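Side-chain contacts in uncharacterized protein (Wolinella succinogenes, PDB 3JYG), which is of unknown function but belongs to the 6-pyruvoyl tetrahydropterin synthase family and carries a zinc ion held by histidines: residues E23-P26 and D27-L30; W147-E150 and L151-R155; D87-F90 and P91-L94. All coordinates share one frame; numbering follows the deposited sequence.

Contact 1: E23-P26 and D27-L30; sequences ELNP and DFSL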
ATOM      1  N   GLU A  23      23.642 -14.835   1.080  1.00 22.74           N
ATOM      2  CA  GLU A  23      24.988 -14.198   1.137  1.00 25.24           C
ATOM      3  C   GLU A  23      24.873 -12.669   1.180  1.00 25.93           C
ATOM      4  O   GLU A  23      23.943 -12.110   0.600  1.00 25.73           O
ATOM      5  CB  GLU A  23      25.865 -14.594  -0.057  1.00 25.32           C
ATOM      6  CG  GLU A  23      26.141 -16.062  -0.194  1.00 28.10           C
ATOM      7  CD  GLU A  23      26.742 -16.421  -1.568  1.00 34.17           C
ATOM      8  OE1 GLU A  23      27.458 -15.571  -2.181  1.00 38.08           O
ATOM      9  OE2 GLU A  23      26.500 -17.557  -2.032  1.00 30.39           O
ATOM     10  N   LEU A  24      25.818 -11.993   1.839  1.00 26.66           N
ATOM     11  CA  LEU A  24      25.796 -10.525   1.907  1.00 27.85           C
ATOM     12  C   LEU A  24      27.058  -9.847   1.335  1.00 29.49           C
ATOM     13  O   LEU A  24      28.188 -10.312   1.565  1.00 29.43           O
ATOM     14  CB  LEU A  24      25.566 -10.055   3.343  1.00 27.76           C
ATOM     15  CG  LEU A  24      24.219 -10.497   3.913  1.00 26.36           C
ATOM     16  CD1 LEU A  24      24.213 -10.144   5.375  1.00 26.24           C
ATOM     17  CD2 LEU A  24      23.068  -9.783   3.141  1.00 24.77           C
ATOM     18  N   ASN A  25      26.843  -8.758   0.587  1.00 30.27           N
ATOM     19  CA  ASN A  25      27.901  -7.784   0.265  1.00 30.99           C
ATOM     20  C   ASN A  25      28.043  -6.812   1.465  1.00 32.42           C
ATOM     21  O   ASN A  25      27.159  -5.972   1.705  1.00 32.03           O
ATOM     22  CB  ASN A  25      27.551  -7.041  -1.037  1.00 31.07           C
ATOM     23  CG  ASN A  25      28.650  -6.080  -1.490  1.00 31.19           C
ATOM     24  OD1 ASN A  25      29.385  -5.523  -0.681  1.00 33.88           O
ATOM     25  ND2 ASN A  25      28.754  -5.884  -2.791  1.00 32.11           N
ATOM     26  N   PRO A  26      29.141  -6.932   2.241  1.00 33.51           N
ATOM     27  CA  PRO A  26      29.240  -6.178   3.483  1.00 34.27           C
ATOM     28  C   PRO A  26      29.386  -4.671   3.290  1.00 34.53           C
ATOM     29  O   PRO A  26      29.279  -3.932   4.273  1.00 35.55           O
ATOM     30  CB  PRO A  26      30.501  -6.760   4.173  1.00 34.24           C
ATOM     31  CG  PRO A  26      30.898  -7.938   3.372  1.00 35.04           C
ATOM     32  CD  PRO A  26      30.384  -7.678   1.976  1.00 34.55           C
ATOM     33  N   ASP A  27      29.625  -4.214   2.055  1.00 34.92           N
ATOM     34  CA  ASP A  27      29.662  -2.759   1.770  1.00 34.63           C
ATOM     35  C   ASP A  27      28.278  -2.110   1.893  1.00 34.79           C
ATOM     36  O   ASP A  27      28.168  -0.900   2.192  1.00 33.80           O
ATOM     37  CB  ASP A  27      30.203  -2.474   0.367  1.00 34.57           C
ATOM     38  CG  ASP A  27      31.652  -2.913   0.184  1.00 36.16           C
ATOM     39  OD1 ASP A  27      32.426  -2.970   1.184  1.00 34.59           O
ATOM     40  OD2 ASP A  27      32.012  -3.184  -0.992  1.00 36.83           O
ATOM     41  N   PHE A  28      27.235  -2.920   1.639  1.00 33.90           N
ATOM     42  CA  PHE A  28      25.864  -2.427   1.591  1.00 33.61           C
ATOM     43  C   PHE A  28      25.124  -2.819   2.865  1.00 34.10           C
ATOM     44  O   PHE A  28      24.288  -2.036   3.373  1.00 34.45           O
ATOM     45  CB  PHE A  28      25.134  -2.910   0.314  1.00 33.02           C
ATOM     46  CG  PHE A  28      25.650  -2.269  -0.970  1.00 31.59           C
ATOM     47  CD1 PHE A  28      26.828  -2.704  -1.565  1.00 31.25           C
ATOM     48  CD2 PHE A  28      24.956  -1.230  -1.564  1.00 30.51           C
ATOM     49  CE1 PHE A  28      27.295  -2.125  -2.748  1.00 32.10           C
ATOM     50  CE2 PHE A  28      25.406  -0.640  -2.736  1.00 31.46           C
ATOM     51  CZ  PHE A  28      26.583  -1.100  -3.343  1.00 28.68           C
ATOM     52  N   SER A  29      25.471  -3.992   3.396  1.00 33.53           N
ATOM     53  CA  SER A  29      24.827  -4.538   4.592  1.00 34.53           C
ATOM     54  C   SER A  29      25.462  -4.062   5.904  1.00 34.85           C
ATOM     55  O   SER A  29      24.807  -4.088   6.943  1.00 35.24           O
ATOM     56  CB  SER A  29      24.793  -6.071   4.545  1.00 34.40           C
ATOM     57  OG  SER A  29      26.098  -6.619   4.735  1.00 33.80           O
ATOM     58  N   LEU A  30      26.733  -3.662   5.831  1.00 35.49           N
ATOM     59  CA  LEU A  30      27.525  -3.128   6.968  1.00 36.33           C
ATOM     60  C   LEU A  30      27.972  -4.243   7.939  1.00 37.42           C
ATOM     61  O   LEU A  30      29.148  -4.318   8.324  1.00 38.49           O
ATOM     62  CB  LEU A  30      26.787  -1.976   7.691  1.00 35.31           C
ATOM     63  CG  LEU A  30      26.232  -0.821   6.835  1.00 33.06           C
ATOM     64  CD1 LEU A  30      25.506   0.161   7.696  1.00 31.90           C
ATOM     65  CD2 LEU A  30      27.294  -0.085   6.018  1.00 34.85           C
TER
HETATM   66  O   HOH W   1      30.820  -3.638  -3.103  1.00 36.21           O
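N25 meets D27 through its side-chain carbonyl. OD1 accepts the backbone N-H of D27 at 3.0 Å, with the donor tilted 19° from the amide plane. CG of N25 lies anti to its own backbone N (chi1 -176°), which carries the amide forward to the start of the helix. The other branch, ND2, donates to a water at 3.1 Å. That water donates in turn to OD2 of D27, so N25 holds D27 at its backbone N-H directly and at its carboxylate through the water; the amide and carboxylate planes are 57° apart. The F28 ring stands steeply to the amide and turns its edge to it, CD1 lying 3.8 Å from N25 CG. N25 is thus the N-cap of the short helix 26-29, set in the loop that follows strand 3-17. Its backbone O is gripped by two donors: S29 N lies in the carbonyl plane, F28 N above it. One residue on, P26 O accepts from L30 N at 3.0 Å, and L30 then leaves the helix with positive phi. S29 OG touches P26 CA at 3.4 Å and L24 CB at 3.7 Å, but its hydrogen-bond partner is the backbone O of D31. A second subunit borders the turn: its H65 is hydrogen-bonded to N25 N, its N67 to S29 O, and its W68 meets the F28 ring edge-to-face.

Contact 2: W147-E150 and L151-R155; sequences WLLE and LLRSR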
ATOM      1  N   TRP A 147       5.767 -18.481  -6.254  1.00 14.38           N
ATOM      2  CA  TRP A 147       5.147 -19.769  -6.154  1.00 14.43           C
ATOM      3  C   TRP A 147       3.618 -19.602  -6.061  1.00 15.20           C
ATOM      4  O   TRP A 147       2.825 -20.265  -6.764  1.00 14.79           O
ATOM      5  CB  TRP A 147       5.686 -20.438  -4.863  1.00 14.81           C
ATOM      6  CG  TRP A 147       5.077 -21.762  -4.608  1.00 15.50           C
ATOM      7  CD1 TRP A 147       4.912 -22.794  -5.515  1.00 17.86           C
ATOM      8  CD2 TRP A 147       4.513 -22.209  -3.374  1.00 15.42           C
ATOM      9  NE1 TRP A 147       4.238 -23.858  -4.897  1.00 18.83           N
ATOM     10  CE2 TRP A 147       3.996 -23.518  -3.588  1.00 17.76           C
ATOM     11  CE3 TRP A 147       4.406 -21.637  -2.097  1.00 20.59           C
ATOM     12  CZ2 TRP A 147       3.418 -24.261  -2.571  1.00 19.31           C
ATOM     13  CZ3 TRP A 147       3.797 -22.371  -1.082  1.00 20.36           C
ATOM     14  CH2 TRP A 147       3.309 -23.672  -1.331  1.00 21.34           C
ATOM     15  N   LEU A 148       3.186 -18.652  -5.224  1.00 14.29           N
ATOM     16  CA  LEU A 148       1.742 -18.451  -5.058  1.00 13.66           C
ATOM     17  C   LEU A 148       1.138 -17.799  -6.290  1.00 13.99           C
ATOM     18  O   LEU A 148       0.004 -18.117  -6.674  1.00 14.47           O
ATOM     19  CB  LEU A 148       1.437 -17.648  -3.772  1.00 12.80           C
ATOM     20  CG  LEU A 148       1.892 -18.278  -2.454  1.00 14.82           C
ATOM     21  CD1 LEU A 148       1.759 -17.262  -1.313  1.00 13.97           C
ATOM     22  CD2 LEU A 148       1.143 -19.580  -2.115  1.00 16.48           C
ATOM     23  N   LEU A 149       1.873 -16.882  -6.919  1.00 14.86           N
ATOM     24  CA  LEU A 149       1.482 -16.410  -8.250  1.00 15.19           C
ATOM     25  C   LEU A 149       1.269 -17.588  -9.251  1.00 16.00           C
ATOM     26  O   LEU A 149       0.221 -17.657  -9.929  1.00 15.33           O
ATOM     27  CB  LEU A 149       2.502 -15.373  -8.806  1.00 14.22           C
ATOM     28  CG  LEU A 149       2.204 -14.832 -10.208  1.00 14.41           C
ATOM     29  CD1 LEU A 149       0.885 -14.098 -10.316  1.00 15.56           C
ATOM     30  CD2 LEU A 149       3.347 -13.906 -10.640  1.00 12.36           C
ATOM     31  N   GLU A 150       2.221 -18.530  -9.323  1.00 18.31           N
ATOM     32  CA  GLU A 150       2.039 -19.675 -10.240  1.00 19.81           C
ATOM     33  C   GLU A 150       0.783 -20.445  -9.904  1.00 19.83           C
ATOM     34  O   GLU A 150       0.013 -20.842 -10.794  1.00 20.05           O
ATOM     35  CB  GLU A 150       3.185 -20.676 -10.172  1.00 20.54           C
ATOM     36  CG  GLU A 150       4.490 -20.159 -10.586  1.00 27.18           C
ATOM     37  CD  GLU A 150       5.446 -21.304 -10.993  1.00 32.92           C
ATOM     38  OE1 GLU A 150       5.466 -22.360 -10.315  1.00 35.14           O
ATOM     39  OE2 GLU A 150       6.166 -21.140 -11.994  1.00 36.72           O
ATOM     40  N   LEU A 151       0.584 -20.680  -8.607  1.00 19.38           N
ATOM     41  CA  LEU A 151      -0.537 -21.445  -8.153  1.00 19.66           C
ATOM     42  C   LEU A 151      -1.875 -20.762  -8.588  1.00 19.24           C
ATOM     43  O   LEU A 151      -2.791 -21.403  -9.123  1.00 18.60           O
ATOM     44  CB  LEU A 151      -0.424 -21.616  -6.626  1.00 21.28           C
ATOM     45  CG  LEU A 151      -1.579 -22.289  -5.886  1.00 24.58           C
ATOM     46  CD1 LEU A 151      -1.900 -23.614  -6.592  1.00 27.92           C
ATOM     47  CD2 LEU A 151      -1.130 -22.551  -4.464  1.00 24.04           C
ATOM     48  N   LEU A 152      -1.955 -19.449  -8.381  1.00 19.01           N
ATOM     49  CA  LEU A 152      -3.157 -18.687  -8.694  1.00 18.96           C
ATOM     50  C   LEU A 152      -3.341 -18.615 -10.194  1.00 19.25           C
ATOM     51  O   LEU A 152      -4.442 -18.817 -10.684  1.00 19.18           O
ATOM     52  CB  LEU A 152      -3.088 -17.273  -8.094  1.00 18.72           C
ATOM     53  CG  LEU A 152      -3.190 -17.215  -6.562  1.00 19.36           C
ATOM     54  CD1 LEU A 152      -2.489 -15.986  -6.035  1.00 20.70           C
ATOM     55  CD2 LEU A 152      -4.670 -17.217  -6.131  1.00 21.56           C
ATOM     56  N   ARG A 153      -2.280 -18.341 -10.938  1.00 19.82           N
ATOM     57  CA  ARG A 153      -2.457 -18.299 -12.410  1.00 22.40           C
ATOM     58  C   ARG A 153      -3.054 -19.575 -12.971  1.00 23.75           C
ATOM     59  O   ARG A 153      -3.870 -19.512 -13.891  1.00 24.91           O
ATOM     60  CB  ARG A 153      -1.174 -17.950 -13.165  1.00 21.82           C
ATOM     61  CG  ARG A 153      -0.765 -16.485 -13.017  1.00 20.79           C
ATOM     62  CD  ARG A 153       0.652 -16.293 -13.524  1.00 21.90           C
ATOM     63  NE  ARG A 153       0.684 -16.365 -14.986  1.00 24.68           N
ATOM     64  CZ  ARG A 153       1.786 -16.370 -15.746  1.00 27.63           C
ATOM     65  NH1 ARG A 153       3.033 -16.337 -15.217  1.00 22.76           N
ATOM     66  NH2 ARG A 153       1.629 -16.450 -17.057  1.00 25.83           N
ATOM     67  N   SER A 154      -2.691 -20.724 -12.400  1.00 25.19           N
ATOM     68  CA  SER A 154      -3.094 -22.011 -12.988  1.00 26.76           C
ATOM     69  C   SER A 154      -4.516 -22.383 -12.653  1.00 28.80           C
ATOM     70  O   SER A 154      -5.099 -23.248 -13.321  1.00 29.86           O
ATOM     71  CB  SER A 154      -2.135 -23.132 -12.563  1.00 26.59           C
ATOM     72  OG  SER A 154      -2.320 -23.457 -11.205  1.00 26.49           O
ATOM     73  N   ARG A 155      -5.071 -21.735 -11.630  1.00 29.70           N
ATOM     74  CA  ARG A 155      -6.440 -22.008 -11.128  1.00 31.37           C
ATOM     75  C   ARG A 155      -7.542 -20.977 -11.499  1.00 31.52           C
ATOM     76  O   ARG A 155      -8.700 -21.363 -11.600  1.00 32.45           O
ATOM     77  CB  ARG A 155      -6.433 -22.156  -9.588  1.00 32.04           C
ATOM     78  CG  ARG A 155      -5.502 -23.228  -9.028  1.00 35.55           C
ATOM     79  CD  ARG A 155      -5.926 -24.628  -9.445  1.00 40.84           C
ATOM     80  NE  ARG A 155      -5.865 -25.574  -8.321  1.00 46.57           N
ATOM     81  CZ  ARG A 155      -4.746 -26.134  -7.847  1.00 48.48           C
ATOM     82  NH1 ARG A 155      -3.558 -25.847  -8.381  1.00 49.38           N
ATOM     83  NH2 ARG A 155      -4.818 -26.985  -6.831  1.00 48.34           N
TER
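W147 O and L151 N are joined by a helical hydrogen bond of 2.9 Å, the first of four successive i to i+4 bonds. L148 O takes L152 N, L149 O takes R153 N, and E150 O takes S154 N. The third is the straightest at its hydrogen, 172°, and the fourth bends to 143°. Both segments therefore form one continuous run of helix 141-155. L149 and R153 carry the main side-chain contact. A chi1 of 179° sets L149 CG beside its own carbonyl carbon, and this turns the CD1 branch toward the following turn. There CD1 meets the aliphatic part of R153, 3.9 Å from CD. The two chains slant across each other, and R153 bends at chi3 beyond that point. L148 and L151 touch more loosely, CD2 to CD2 at 4.4 Å. L152 lays CD1 only 3.3 Å from L148 O. The S154 hydroxyl donates back to L151 O at 3.0 Å. One side of the helix packs on the sheet, with L149 and L152 against V163 and V166 of strand 162-169. L151 and L152 also reach helix 67-77, at F72 and at W68 and F69. L3 of a second subunit packs on L149 and R153. The guanidinium of R153 stays apart from the E150 carboxylate, NH1 to OE2 being 6.6 Å, so any attraction between the charges is probably weak and R153 meets this turn mainly through its methylenes.

Contact 3: D87-F90 and P91-L94; sequences DPLF and PTLL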
ATOM      1  N   ASP A  87      17.781 -27.766   1.023  1.00 16.41           N
ATOM      2  CA  ASP A  87      18.471 -27.219   2.180  1.00 14.91           C
ATOM      3  C   ASP A  87      19.460 -28.276   2.666  1.00 15.09           C
ATOM      4  O   ASP A  87      19.087 -29.423   2.849  1.00 15.71           O
ATOM      5  CB  ASP A  87      17.422 -26.868   3.269  1.00 14.53           C
ATOM      6  CG  ASP A  87      18.022 -26.123   4.460  1.00 15.48           C
ATOM      7  OD1 ASP A  87      19.186 -26.419   4.851  1.00 14.17           O
ATOM      8  OD2 ASP A  87      17.318 -25.238   5.003  1.00 15.51           O
ATOM      9  N   PRO A  88      20.730 -27.893   2.907  1.00 16.45           N
ATOM     10  CA  PRO A  88      21.750 -28.844   3.389  1.00 16.98           C
ATOM     11  C   PRO A  88      21.394 -29.465   4.741  1.00 17.52           C
ATOM     12  O   PRO A  88      21.928 -30.530   5.104  1.00 16.77           O
ATOM     13  CB  PRO A  88      22.978 -27.961   3.592  1.00 17.59           C
ATOM     14  CG  PRO A  88      22.753 -26.800   2.694  1.00 19.05           C
ATOM     15  CD  PRO A  88      21.300 -26.554   2.642  1.00 15.74           C
ATOM     16  N   LEU A  89      20.543 -28.785   5.504  1.00 15.41           N
ATOM     17  CA  LEU A  89      20.072 -29.343   6.760  1.00 15.22           C
ATOM     18  C   LEU A  89      18.894 -30.288   6.614  1.00 15.61           C
ATOM     19  O   LEU A  89      18.451 -30.867   7.619  1.00 15.29           O
ATOM     20  CB  LEU A  89      19.649 -28.216   7.719  1.00 15.50           C
ATOM     21  CG  LEU A  89      20.704 -27.435   8.465  1.00 15.34           C
ATOM     22  CD1 LEU A  89      19.994 -26.388   9.367  1.00 15.41           C
ATOM     23  CD2 LEU A  89      21.634 -28.358   9.289  1.00 16.92           C
ATOM     24  N   PHE A  90      18.349 -30.437   5.393  1.00 15.87           N
ATOM     25  CA  PHE A  90      17.227 -31.385   5.206  1.00 16.23           C
ATOM     26  C   PHE A  90      17.470 -32.732   5.958  1.00 18.16           C
ATOM     27  O   PHE A  90      16.644 -33.113   6.799  1.00 18.16           O
ATOM     28  CB  PHE A  90      16.864 -31.613   3.705  1.00 15.94           C
ATOM     29  CG  PHE A  90      15.534 -32.204   3.507  1.00 14.08           C
ATOM     30  CD1 PHE A  90      14.423 -31.395   3.308  1.00 13.05           C
ATOM     31  CD2 PHE A  90      15.349 -33.591   3.613  1.00 16.02           C
ATOM     32  CE1 PHE A  90      13.155 -31.978   3.177  1.00 15.68           C
ATOM     33  CE2 PHE A  90      14.106 -34.166   3.460  1.00 16.73           C
ATOM     34  CZ  PHE A  90      13.007 -33.361   3.237  1.00 14.23           C
ATOM     35  N   PRO A  91      18.597 -33.435   5.695  1.00 19.69           N
ATOM     36  CA  PRO A  91      18.869 -34.721   6.358  1.00 20.20           C
ATOM     37  C   PRO A  91      18.993 -34.644   7.899  1.00 20.69           C
ATOM     38  O   PRO A  91      18.699 -35.611   8.589  1.00 19.76           O
ATOM     39  CB  PRO A  91      20.237 -35.159   5.753  1.00 20.58           C
ATOM     40  CG  PRO A  91      20.276 -34.481   4.408  1.00 21.66           C
ATOM     41  CD  PRO A  91      19.569 -33.164   4.611  1.00 20.08           C
ATOM     42  N   THR A  92      19.448 -33.504   8.404  1.00 20.57           N
ATOM     43  CA  THR A  92      19.609 -33.266   9.836  1.00 20.87           C
ATOM     44  C   THR A  92      18.283 -33.006  10.568  1.00 21.08           C
ATOM     45  O   THR A  92      18.070 -33.521  11.648  1.00 22.25           O
ATOM     46  CB  THR A  92      20.553 -32.094  10.056  1.00 20.92           C
ATOM     47  OG1 THR A  92      21.818 -32.473   9.520  1.00 22.46           O
ATOM     48  CG2 THR A  92      20.730 -31.763  11.561  1.00 20.53           C
ATOM     49  N   LEU A  93      17.395 -32.228   9.945  1.00 20.44           N
ATOM     50  CA  LEU A  93      16.109 -31.861  10.523  1.00 19.56           C
ATOM     51  C   LEU A  93      15.032 -32.850  10.231  1.00 18.69           C
ATOM     52  O   LEU A  93      14.117 -32.959  11.019  1.00 18.79           O
ATOM     53  CB  LEU A  93      15.663 -30.467  10.055  1.00 19.84           C
ATOM     54  CG  LEU A  93      16.536 -29.276  10.459  1.00 20.84           C
ATOM     55  CD1 LEU A  93      16.129 -28.030   9.631  1.00 21.00           C
ATOM     56  CD2 LEU A  93      16.433 -29.004  11.917  1.00 19.28           C
ATOM     57  N   LEU A  94      15.137 -33.569   9.112  1.00 18.94           N
ATOM     58  CA  LEU A  94      14.235 -34.704   8.804  1.00 20.33           C
ATOM     59  C   LEU A  94      14.978 -36.051   8.607  1.00 21.74           C
ATOM     60  O   LEU A  94      14.923 -36.633   7.518  1.00 21.72           O
ATOM     61  CB  LEU A  94      13.360 -34.396   7.564  1.00 20.81           C
ATOM     62  CG  LEU A  94      12.350 -33.240   7.653  1.00 19.41           C
ATOM     63  CD1 LEU A  94      13.090 -31.937   7.241  1.00 19.26           C
ATOM     64  CD2 LEU A  94      11.100 -33.497   6.766  1.00 16.86           C
TER
HETATM   65  O   HOH W   2      23.106 -31.258   7.585  1.00 22.81           O
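F90 and L94 meet as a CH-pi pair one turn apart, where a type I beta turn, D87 to F90, runs into the short helix 90-93. L94 CD1 sits over the centre of the F90 ring, 4.1 Å from the centroid and 12° off the ring normal. The second methyl, CD2, touches the ring at CZ. With chi1 at -162°, the F90 ring is swung away from its own N to the side of its carbonyl carbon, where L94 can cover it. F90 O accepts from L94 N at 2.8 Å, so backbone and side chain link the same two residues. Beyond them, V134 and F132 of strand 132-135 pack on F90 and L94 respectively. L89 touches two residues of the helix: its CB meets L93 CD1, and its CD2 lies across T92 CB at 4.0 Å. L89 O takes L93 N almost in line with its carbonyl bond and T92 N weakly. Ahead of the helix, D87 OD1 makes a capping bond to L89 N, at 2.8 Å and 32° outside the carboxylate plane, and it also forms a salt bridge with R18. A water bridges P88 O and the T92 hydroxyl, lying 2.6 Å from T92 OG1.

How the contacts relate
Contact 1 comes first along the chain, in the connection between strands 3-17 and 40-52. Contact 3 follows, after strand 80-84 and before strand 103-105. Contact 2 comes last, within helix 141-155. Each closes only a local turn, and the three run in series without nesting or crossing. None touches another: nearest atoms are about 11 Å apart between contacts 1 and 3, and about 14 Å between contacts 2 and 3. Contact 1 lies on a surface loop against a second subunit. Contact 3 joins a short helix to strands 80-84 and 132-135. Contact 2 sits across the chain's centre from it, between the sheet and helix 67-77, and also meets the second subunit.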